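PDB 4ERU: YciF Bacterial Stress Response Protein from Salmonella enterica subsp. enterica serovar Typhimurium, which is of unknown function but probably takes part in the bacterial stress response, and folds as a ferritin-like helix bundle holding two magnesium ions. Local coordinates for residues Pro32-Ala37 against Gln45-His50; Gln55-Arg60 against Asp144-Thr149. One frame throughout, in Å; residues are numbered along the deposited sequence. Where two conformers were deposited one is given.

Contact 1. Residues Pro32-Ala37 against Gln45-His50; sequences PKLARA and QAFQSH. With MG (magnesium ion), chain D; MLT (D-malate), chain C.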
ATOM      1  N   PRO A  32      -8.900 -15.905   7.859  1.00 45.01           N
ATOM      2  CA  PRO A  32      -8.934 -17.345   8.211  1.00 45.81           C
ATOM      3  C   PRO A  32      -8.404 -18.280   7.116  1.00 44.06           C
ATOM      4  O   PRO A  32      -7.676 -19.236   7.398  1.00 44.66           O
ATOM      5  CB  PRO A  32     -10.431 -17.596   8.449  1.00 42.95           C
ATOM      6  CG  PRO A  32     -10.934 -16.264   8.950  1.00 44.80           C
ATOM      7  CD  PRO A  32     -10.237 -15.295   8.005  1.00 44.11           C
ATOM      8  N   LYS A  33      -8.805 -18.003   5.884  1.00 44.33           N
ATOM      9  CA  LYS A  33      -8.326 -18.752   4.747  1.00 45.84           C
ATOM     10  C   LYS A  33      -6.820 -18.608   4.559  1.00 48.72           C
ATOM     11  O   LYS A  33      -6.121 -19.593   4.263  1.00 44.64           O
ATOM     12  CB  LYS A  33      -9.044 -18.308   3.482  1.00 50.23           C
ATOM     13  CG  LYS A  33      -8.297 -18.772   2.271  1.00 52.72           C
ATOM     14  CD  LYS A  33      -9.190 -19.436   1.321  1.00 60.00           C
ATOM     15  CE  LYS A  33      -9.662 -18.489   0.288  1.00 59.18           C
ATOM     16  NZ  LYS A  33      -9.669 -19.330  -0.932  1.00 57.27           N
ATOM     17  N   LEU A  34      -6.310 -17.384   4.745  1.00 49.20           N
ATOM     18  CA  LEU A  34      -4.869 -17.179   4.650  1.00 47.43           C
ATOM     19  C   LEU A  34      -4.140 -18.031   5.690  1.00 43.25           C
ATOM     20  O   LEU A  34      -3.112 -18.642   5.387  1.00 45.28           O
ATOM     21  CB  LEU A  34      -4.486 -15.685   4.801  1.00 42.62           C
ATOM     22  CG  LEU A  34      -5.099 -14.724   3.788  1.00 44.76           C
ATOM     23  CD1 LEU A  34      -4.570 -13.271   3.915  1.00 45.14           C
ATOM     24  CD2 LEU A  34      -4.909 -15.239   2.341  1.00 48.50           C
ATOM     25  N   ALA A  35      -4.677 -18.088   6.904  1.00 45.38           N
ATOM     26  CA  ALA A  35      -4.048 -18.877   7.931  1.00 47.35           C
ATOM     27  C   ALA A  35      -4.029 -20.355   7.543  1.00 47.37           C
ATOM     28  O   ALA A  35      -3.033 -21.025   7.786  1.00 53.50           O
ATOM     29  CB  ALA A  35      -4.733 -18.673   9.308  1.00 38.46           C
ATOM     30  N   ARG A  36      -5.095 -20.847   6.902  1.00 48.44           N
ATOM     31  CA  ARG A  36      -5.178 -22.294   6.537  1.00 51.20           C
ATOM     32  C   ARG A  36      -4.282 -22.627   5.371  1.00 50.02           C
ATOM     33  O   ARG A  36      -3.741 -23.728   5.303  1.00 51.39           O
ATOM     34  CB  ARG A  36      -6.601 -22.684   6.118  1.00 48.99           C
ATOM     35  CG  ARG A  36      -7.603 -22.589   7.192  1.00 44.96           C
ATOM     36  CD  ARG A  36      -8.910 -23.279   6.786  1.00 49.73           C
ATOM     37  NE  ARG A  36      -9.581 -22.720   5.614  1.00 42.72           N
ATOM     38  CZ  ARG A  36     -10.449 -21.704   5.601  1.00 43.32           C
ATOM     39  NH1 ARG A  36     -10.788 -21.046   6.705  1.00 39.55           N
ATOM     40  NH2 ARG A  36     -10.989 -21.333   4.451  1.00 44.54           N
ATOM     41  N   ALA A  37      -4.133 -21.658   4.462  1.00 49.16           N
ATOM     42  CA  ALA A  37      -3.450 -21.852   3.185  1.00 47.58           C
ATOM     43  C   ALA A  37      -1.949 -22.041   3.329  1.00 49.15           C
ATOM     44  O   ALA A  37      -1.282 -22.538   2.417  1.00 51.47           O
ATOM     45  CB  ALA A  37      -3.749 -20.696   2.241  1.00 50.71           C
ATOM     46  N   GLN A  45       0.385 -18.798  12.468  1.00 50.64           N
ATOM     47  CA  GLN A  45       0.146 -18.089  13.714  1.00 54.01           C
ATOM     48  C   GLN A  45       0.089 -16.569  13.535  1.00 50.99           C
ATOM     49  O   GLN A  45      -0.669 -15.912  14.219  1.00 45.22           O
ATOM     50  CB  GLN A  45       1.190 -18.441  14.776  1.00 61.97           C
ATOM     51  CG  GLN A  45       0.946 -19.818  15.442  1.00 76.71           C
ATOM     52  CD  GLN A  45       2.197 -20.388  16.149  1.00 91.34           C
ATOM     53  OE1 GLN A  45       3.214 -19.695  16.312  1.00 94.89           O
ATOM     54  NE2 GLN A  45       2.122 -21.657  16.563  1.00 96.92           N
ATOM     55  N   ALA A  46       0.900 -16.026  12.630  1.00 46.97           N
ATOM     56  CA  ALA A  46       0.939 -14.587  12.403  1.00 45.08           C
ATOM     57  C   ALA A  46      -0.391 -14.162  11.813  1.00 43.53           C
ATOM     58  O   ALA A  46      -0.924 -13.126  12.193  1.00 40.47           O
ATOM     59  CB  ALA A  46       2.087 -14.205  11.455  1.00 42.95           C
ATOM     60  N   PHE A  47      -0.936 -14.980  10.907  1.00 43.30           N
ATOM     61  CA  PHE A  47      -2.258 -14.697  10.344  1.00 41.97           C
ATOM     62  C   PHE A  47      -3.392 -14.702  11.374  1.00 44.00           C
ATOM     63  O   PHE A  47      -4.269 -13.833  11.315  1.00 40.00           O
ATOM     64  CB  PHE A  47      -2.589 -15.563   9.120  1.00 43.04           C
ATOM     65  CG  PHE A  47      -1.851 -15.143   7.848  1.00 42.32           C
ATOM     66  CD1 PHE A  47      -1.794 -13.813   7.460  1.00 42.99           C
ATOM     67  CD2 PHE A  47      -1.224 -16.097   7.039  1.00 42.07           C
ATOM     68  CE1 PHE A  47      -1.121 -13.430   6.284  1.00 47.19           C
ATOM     69  CE2 PHE A  47      -0.543 -15.732   5.858  1.00 42.12           C
ATOM     70  CZ  PHE A  47      -0.480 -14.389   5.485  1.00 44.40           C
ATOM     71  N   GLN A  48      -3.366 -15.642  12.319  0.51 47.03           N
ATOM     72  CA  GLN A  48      -4.390 -15.668  13.370  0.51 48.05           C
ATOM     73  C   GLN A  48      -4.212 -14.499  14.343  0.51 47.66           C
ATOM     74  O   GLN A  48      -5.201 -13.901  14.759  0.51 47.91           O
ATOM     75  CB  GLN A  48      -4.437 -17.028  14.103  0.51 52.17           C
ATOM     76  CG  GLN A  48      -4.605 -18.254  13.168  0.51 55.61           C
ATOM     77  CD  GLN A  48      -6.068 -18.593  12.791  0.51 56.40           C
ATOM     78  OE1 GLN A  48      -6.364 -19.738  12.406  0.51 54.37           O
ATOM     79  NE2 GLN A  48      -6.975 -17.613  12.910  0.51 55.56           N
ATOM     80  N   SER A  49      -2.965 -14.161  14.686  1.00 47.13           N
ATOM     81  CA  SER A  49      -2.681 -12.945  15.484  1.00 51.25           C
ATOM     82  C   SER A  49      -3.140 -11.669  14.788  1.00 49.37           C
ATOM     83  O   SER A  49      -3.627 -10.754  15.428  1.00 46.81           O
ATOM     84  CB  SER A  49      -1.183 -12.744  15.740  1.00 52.00           C
ATOM     85  OG  SER A  49      -0.739 -13.624  16.720  1.00 58.87           O
ATOM     86  N   HIS A  50      -2.905 -11.586  13.490  1.00 46.50           N
ATOM     87  CA  HIS A  50      -3.322 -10.422  12.749  1.00 45.72           C
ATOM     88  C   HIS A  50      -4.850 -10.270  12.744  1.00 40.65           C
ATOM     89  O   HIS A  50      -5.375  -9.154  12.827  1.00 41.23           O
ATOM     90  CB  HIS A  50      -2.799 -10.501  11.323  1.00 50.96           C
ATOM     91  CG  HIS A  50      -2.958  -9.226  10.573  1.00 62.42           C
ATOM     92  ND1 HIS A  50      -2.750  -9.132   9.212  1.00 72.57           N
ATOM     93  CD2 HIS A  50      -3.291  -7.983  10.992  1.00 64.63           C
ATOM     94  CE1 HIS A  50      -2.964  -7.887   8.823  1.00 70.37           C
ATOM     95  NE2 HIS A  50      -3.302  -7.172   9.882  1.00 68.29           N
TER
HETATM   96 MG    MG D 202      -3.676  -4.867   8.798  0.62 50.68          MG
HETATM   97  C1  MLT C 201      -6.296 -24.284  -0.262  1.00 74.63           C
HETATM   98  O1  MLT C 201      -6.226 -24.192  -1.507  1.00 76.50           O
HETATM   99  O2  MLT C 201      -5.302 -24.509   0.460  1.00 65.53           O
HETATM  100  C2  MLT C 201      -7.636 -24.116   0.391  1.00 77.47           C
HETATM  101  O3  MLT C 201      -8.524 -23.449  -0.512  1.00 77.26           O
HETATM  102  C3  MLT C 201      -7.483 -23.283   1.658  1.00 70.59           C
HETATM  103  C4  MLT C 201      -8.794 -23.259   2.407  1.00 62.80           C
HETATM  104  O4  MLT C 201      -9.704 -22.508   1.993  1.00 54.99           O
HETATM  105  O5  MLT C 201      -8.918 -23.989   3.411  1.00 58.00           O
HETATM  106  O   HOH W   1      -5.274  -5.010  10.069  1.00 45.45           O
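Ala35 and Phe47 bring their CA atoms to within 5.1 Å of each other where helical segments 32-37 and 45-50 run antiparallel, their axes 8.3 Å apart at closest approach and 168° between their directions. The segments belong to helices 9-37 and 41-66, which follow one another in the chain and pair as a helical hairpin. Phe47 is the main side chain of the interface. Its CG stands anti to the carbonyl carbon (chi1 -75°), which carries the ring across to the other helix and turns one face to Leu34. There Leu34 CB sits almost over the middle of the Phe47 ring, 3.9 Å from the centroid and 7° off the normal, a CH-pi contact. Nearer the backbone, Ala35 CB meets Phe47 CB at 3.8 Å, consistent with the close approach of the two helices. Gln48 has two conformers; in the one given, a bend at chi2 brings OE1 to 3.7 Å from Ala35 CB, a doubtful detail. Ile92 of helix 79-93 touches Leu34, and Leu31 touches Phe47, so the apolar layer continues into the bundle. Arg36 NE donates an almost straight hydrogen bond to D-malate O5 (2.6 Å), while NH2 bonds to O4 of the same carboxylate. At the far end of the other segment, His50 presents its ring edge to a magnesium ion, with NE2 2.6 Å from the metal. With no hydrogen bond crossing between the segments, their mutual contact rests on apolar packing, while Arg36 and His50 turn to malate and magnesium.

Contact 2. Residues Gln55-Arg60 against Asp144-Thr149; sequences QGQIER and DEEKQT. With MG (magnesium ion), chain E; MG (magnesium ion), chain D.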
ATOM      1  N   GLN A  55      -9.496  -7.206  14.688  1.00 43.47           N
ATOM      2  CA  GLN A  55     -10.728  -7.121  15.459  1.00 42.61           C
ATOM      3  C   GLN A  55     -10.676  -5.921  16.416  1.00 47.31           C
ATOM      4  O   GLN A  55     -11.604  -5.119  16.443  1.00 49.51           O
ATOM      5  CB  GLN A  55     -10.965  -8.414  16.237  1.00 44.98           C
ATOM      6  CG  GLN A  55     -11.277  -9.688  15.364  1.00 45.50           C
ATOM      7  CD  GLN A  55     -12.680  -9.637  14.753  1.00 46.03           C
ATOM      8  OE1 GLN A  55     -12.952  -8.807  13.898  1.00 46.03           O
ATOM      9  NE2 GLN A  55     -13.562 -10.523  15.189  1.00 41.03           N
ATOM     10  N   GLY A  56      -9.592  -5.800  17.196  1.00 45.14           N
ATOM     11  CA  GLY A  56      -9.421  -4.685  18.116  1.00 44.55           C
ATOM     12  C   GLY A  56      -9.336  -3.344  17.389  1.00 42.79           C
ATOM     13  O   GLY A  56      -9.779  -2.314  17.907  1.00 44.89           O
ATOM     14  N   GLN A  57      -8.796  -3.365  16.175  1.00 38.60           N
ATOM     15  CA  GLN A  57      -8.697  -2.155  15.377  1.00 39.27           C
ATOM     16  C   GLN A  57     -10.063  -1.690  14.876  1.00 40.27           C
ATOM     17  O   GLN A  57     -10.319  -0.494  14.781  1.00 38.75           O
ATOM     18  CB  GLN A  57      -7.706  -2.341  14.234  1.00 39.21           C
ATOM     19  CG  GLN A  57      -6.281  -2.382  14.752  1.00 45.18           C
ATOM     20  CD  GLN A  57      -5.279  -2.971  13.756  1.00 46.98           C
ATOM     21  OE1 GLN A  57      -5.645  -3.412  12.657  1.00 44.24           O
ATOM     22  NE2 GLN A  57      -4.000  -2.969  14.147  1.00 43.72           N
ATOM     23  N   ILE A  58     -10.947  -2.637  14.572  1.00 41.65           N
ATOM     24  CA  ILE A  58     -12.313  -2.258  14.219  1.00 41.79           C
ATOM     25  C   ILE A  58     -13.024  -1.651  15.446  1.00 42.75           C
ATOM     26  O   ILE A  58     -13.764  -0.661  15.321  1.00 47.46           O
ATOM     27  CB  ILE A  58     -13.079  -3.452  13.627  1.00 42.02           C
ATOM     28  CG1 ILE A  58     -12.457  -3.854  12.276  1.00 39.14           C
ATOM     29  CG2 ILE A  58     -14.577  -3.143  13.501  1.00 43.44           C
ATOM     30  CD1 ILE A  58     -12.975  -5.240  11.719  1.00 38.86           C
ATOM     31  N   GLU A  59     -12.806  -2.232  16.622  0.51 43.12           N
ATOM     32  CA  GLU A  59     -13.389  -1.679  17.839  0.51 44.84           C
ATOM     33  C   GLU A  59     -12.884  -0.263  18.100  0.51 46.28           C
ATOM     34  O   GLU A  59     -13.648   0.587  18.554  0.51 48.78           O
ATOM     35  CB  GLU A  59     -13.141  -2.585  19.052  0.51 49.17           C
ATOM     36  CG  GLU A  59     -13.390  -1.880  20.393  0.51 57.12           C
ATOM     37  CD  GLU A  59     -14.845  -1.526  20.613  0.51 62.00           C
ATOM     38  OE1 GLU A  59     -15.722  -2.269  20.118  0.51 61.76           O
ATOM     39  OE2 GLU A  59     -15.111  -0.496  21.270  0.51 68.63           O
ATOM     40  N   ARG A  60     -11.618   0.015  17.781  1.00 46.68           N
ATOM     41  CA  ARG A  60     -11.127   1.413  17.906  1.00 48.27           C
ATOM     42  C   ARG A  60     -11.898   2.362  16.990  1.00 45.34           C
ATOM     43  O   ARG A  60     -12.165   3.525  17.341  1.00 45.56           O
ATOM     44  CB  ARG A  60      -9.633   1.557  17.589  1.00 42.78           C
ATOM     45  CG  ARG A  60      -8.719   0.858  18.527  1.00 46.99           C
ATOM     46  CD  ARG A  60      -7.312   1.522  18.622  1.00 42.24           C
ATOM     47  NE  ARG A  60      -6.483   0.661  19.479  1.00 45.67           N
ATOM     48  CZ  ARG A  60      -5.650  -0.281  19.034  1.00 45.72           C
ATOM     49  NH1 ARG A  60      -5.449  -0.450  17.726  1.00 43.21           N
ATOM     50  NH2 ARG A  60      -4.990  -1.041  19.898  1.00 43.73           N
ATOM     51  N   ASP A 144       0.743   2.309  14.767  1.00 48.95           N
ATOM     52  CA  ASP A 144       1.875   1.653  15.388  1.00 50.86           C
ATOM     53  C   ASP A 144       1.783   0.138  15.252  1.00 48.47           C
ATOM     54  O   ASP A 144       2.740  -0.494  14.798  1.00 43.85           O
ATOM     55  CB  ASP A 144       1.991   2.069  16.866  1.00 61.09           C
ATOM     56  CG  ASP A 144       3.109   1.335  17.578  1.00 76.03           C
ATOM     57  OD1 ASP A 144       4.279   1.773  17.458  1.00 82.21           O
ATOM     58  OD2 ASP A 144       2.827   0.299  18.230  1.00 82.33           O
ATOM     59  N   GLU A 145       0.643  -0.451  15.638  1.00 48.06           N
ATOM     60  CA  GLU A 145       0.411  -1.892  15.408  1.00 46.17           C
ATOM     61  C   GLU A 145       0.590  -2.322  13.933  1.00 47.10           C
ATOM     62  O   GLU A 145       1.154  -3.377  13.651  1.00 47.85           O
ATOM     63  CB  GLU A 145      -0.990  -2.309  15.860  1.00 42.89           C
ATOM     64  CG  GLU A 145      -1.129  -2.424  17.373  1.00 48.47           C
ATOM     65  CD  GLU A 145      -2.583  -2.525  17.804  1.00 50.57           C
ATOM     66  OE1 GLU A 145      -3.490  -2.600  16.931  1.00 48.45           O
ATOM     67  OE2 GLU A 145      -2.818  -2.528  19.027  1.00 57.93           O
ATOM     68  N   GLU A 146       0.104  -1.513  13.000  1.00 43.86           N
ATOM     69  CA  GLU A 146       0.179  -1.896  11.593  1.00 43.67           C
ATOM     70  C   GLU A 146       1.658  -1.943  11.170  1.00 44.47           C
ATOM     71  O   GLU A 146       2.097  -2.861  10.472  1.00 40.27           O
ATOM     72  CB  GLU A 146      -0.658  -0.917  10.751  1.00 51.42           C
ATOM     73  CG  GLU A 146      -1.569  -1.557   9.703  1.00 60.94           C
ATOM     74  CD  GLU A 146      -2.758  -2.270  10.275  1.00 63.75           C
ATOM     75  OE1 GLU A 146      -2.668  -3.493  10.568  1.00 70.55           O
ATOM     76  OE2 GLU A 146      -3.816  -1.628  10.383  1.00 64.35           O
ATOM     77  N   LYS A 147       2.447  -0.981  11.636  1.00 46.14           N
ATOM     78  CA  LYS A 147       3.875  -0.971  11.313  1.00 46.83           C
ATOM     79  C   LYS A 147       4.608  -2.176  11.906  1.00 51.03           C
ATOM     80  O   LYS A 147       5.438  -2.779  11.226  1.00 48.62           O
ATOM     81  CB  LYS A 147       4.538   0.339  11.732  1.00 48.21           C
ATOM     82  CG  LYS A 147       4.024   1.538  10.923  1.00 48.70           C
ATOM     83  CD  LYS A 147       4.568   2.875  11.479  1.00 52.49           C
ATOM     84  CE  LYS A 147       4.300   3.989  10.483  1.00 55.64           C
ATOM     85  NZ  LYS A 147       4.570   5.397  10.981  1.00 59.97           N
ATOM     86  N   GLN A 148       4.285  -2.532  13.153  1.00 49.61           N
ATOM     87  CA  GLN A 148       4.797  -3.768  13.788  1.00 48.02           C
ATOM     88  C   GLN A 148       4.399  -5.037  13.062  1.00 48.34           C
ATOM     89  O   GLN A 148       5.175  -5.986  12.996  1.00 43.17           O
ATOM     90  CB  GLN A 148       4.339  -3.868  15.254  1.00 47.43           C
ATOM     91  CG  GLN A 148       4.889  -2.715  16.101  1.00 56.50           C
ATOM     92  CD  GLN A 148       6.421  -2.648  16.021  1.00 70.85           C
ATOM     93  OE1 GLN A 148       7.002  -1.636  15.596  1.00 76.81           O
ATOM     94  NE2 GLN A 148       7.078  -3.738  16.397  1.00 70.17           N
ATOM     95  N   THR A 149       3.183  -5.075  12.526  1.00 44.11           N
ATOM     96  CA  THR A 149       2.752  -6.267  11.815  1.00 42.28           C
ATOM     97  C   THR A 149       3.561  -6.417  10.516  1.00 40.73           C
ATOM     98  O   THR A 149       4.004  -7.499  10.179  1.00 39.79           O
ATOM     99  CB  THR A 149       1.241  -6.226  11.563  1.00 42.81           C
ATOM    100  OG1 THR A 149       0.584  -6.191  12.825  1.00 46.32           O
ATOM    101  CG2 THR A 149       0.754  -7.486  10.814  1.00 43.55           C
TER
HETATM  102 MG    MG E 203      -5.766  -2.963  10.524  0.68 36.59          MG
HETATM  103 MG    MG D 202      -3.676  -4.867   8.798  0.62 50.68          MG
HETATM  104  O   HOH W   1      -5.274  -5.010  10.069  1.00 45.45           O
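Glu145 points its carboxylate from segment 144-149 at both Gln57 and Arg60 of segment 55-60. The Gln57 and Glu145 side chains lie alongside each other with their chains running opposite ways, their flat ends nearly coplanar at 26°. Gln57 NE2 gives a hydrogen bond of 2.9 Å to the anti lone pair of Glu145 OE1. Arg60, extended from CG to NE, meets Glu145 head-on from the facing helix and grips the carboxylate end-on, NH1 to OE1 at 3.0 Å and NH2 to OE2 at 2.8 Å. Its guanidinium is turned 53° from the carboxylate, and its two N-H groups meet the oxygens from above the carboxylate plane. Glu145 OE1 thus accepts from two donors, and the bond to NE2 helps fix the flip of the Gln57 amide, whose OE1 binds one magnesium ion at 2.2 Å. Glu146, its carboxylate 84° from the amide, reaches that ion through OE2 at 2.4 Å and the second through OE1 at 2.5 Å; a water also joins the two. Glu24 adds a ligand to the first ion; His50, Glu113 and Glu116 join Glu146 at the second. A carboxylate bridging two metals amid the helix bundle resembles the dinuclear centre of ferritin-like proteins, here modelled with magnesium.

Overall arrangement
Helix 41-66 serves both contacts, meeting helix 9-37 in contact 1 and helix 133-159 in contact 2, antiparallel each time. Contact 1 is mostly buried and apolar, with axes close enough for side chains to pack directly on the neighbouring helix; it lies farther from the centre of the chain. The partly buried contact 2 is nearer that centre, and its wider axis spacing of 12.1 Å is spanned by long polar side chains and metal. The centres of contact 1 and contact 2 are about 15 Å apart. They join at the second magnesium ion, where one ligand from each contact meets, and His50 CD2 packs 4.1 Å from Thr149 CG2.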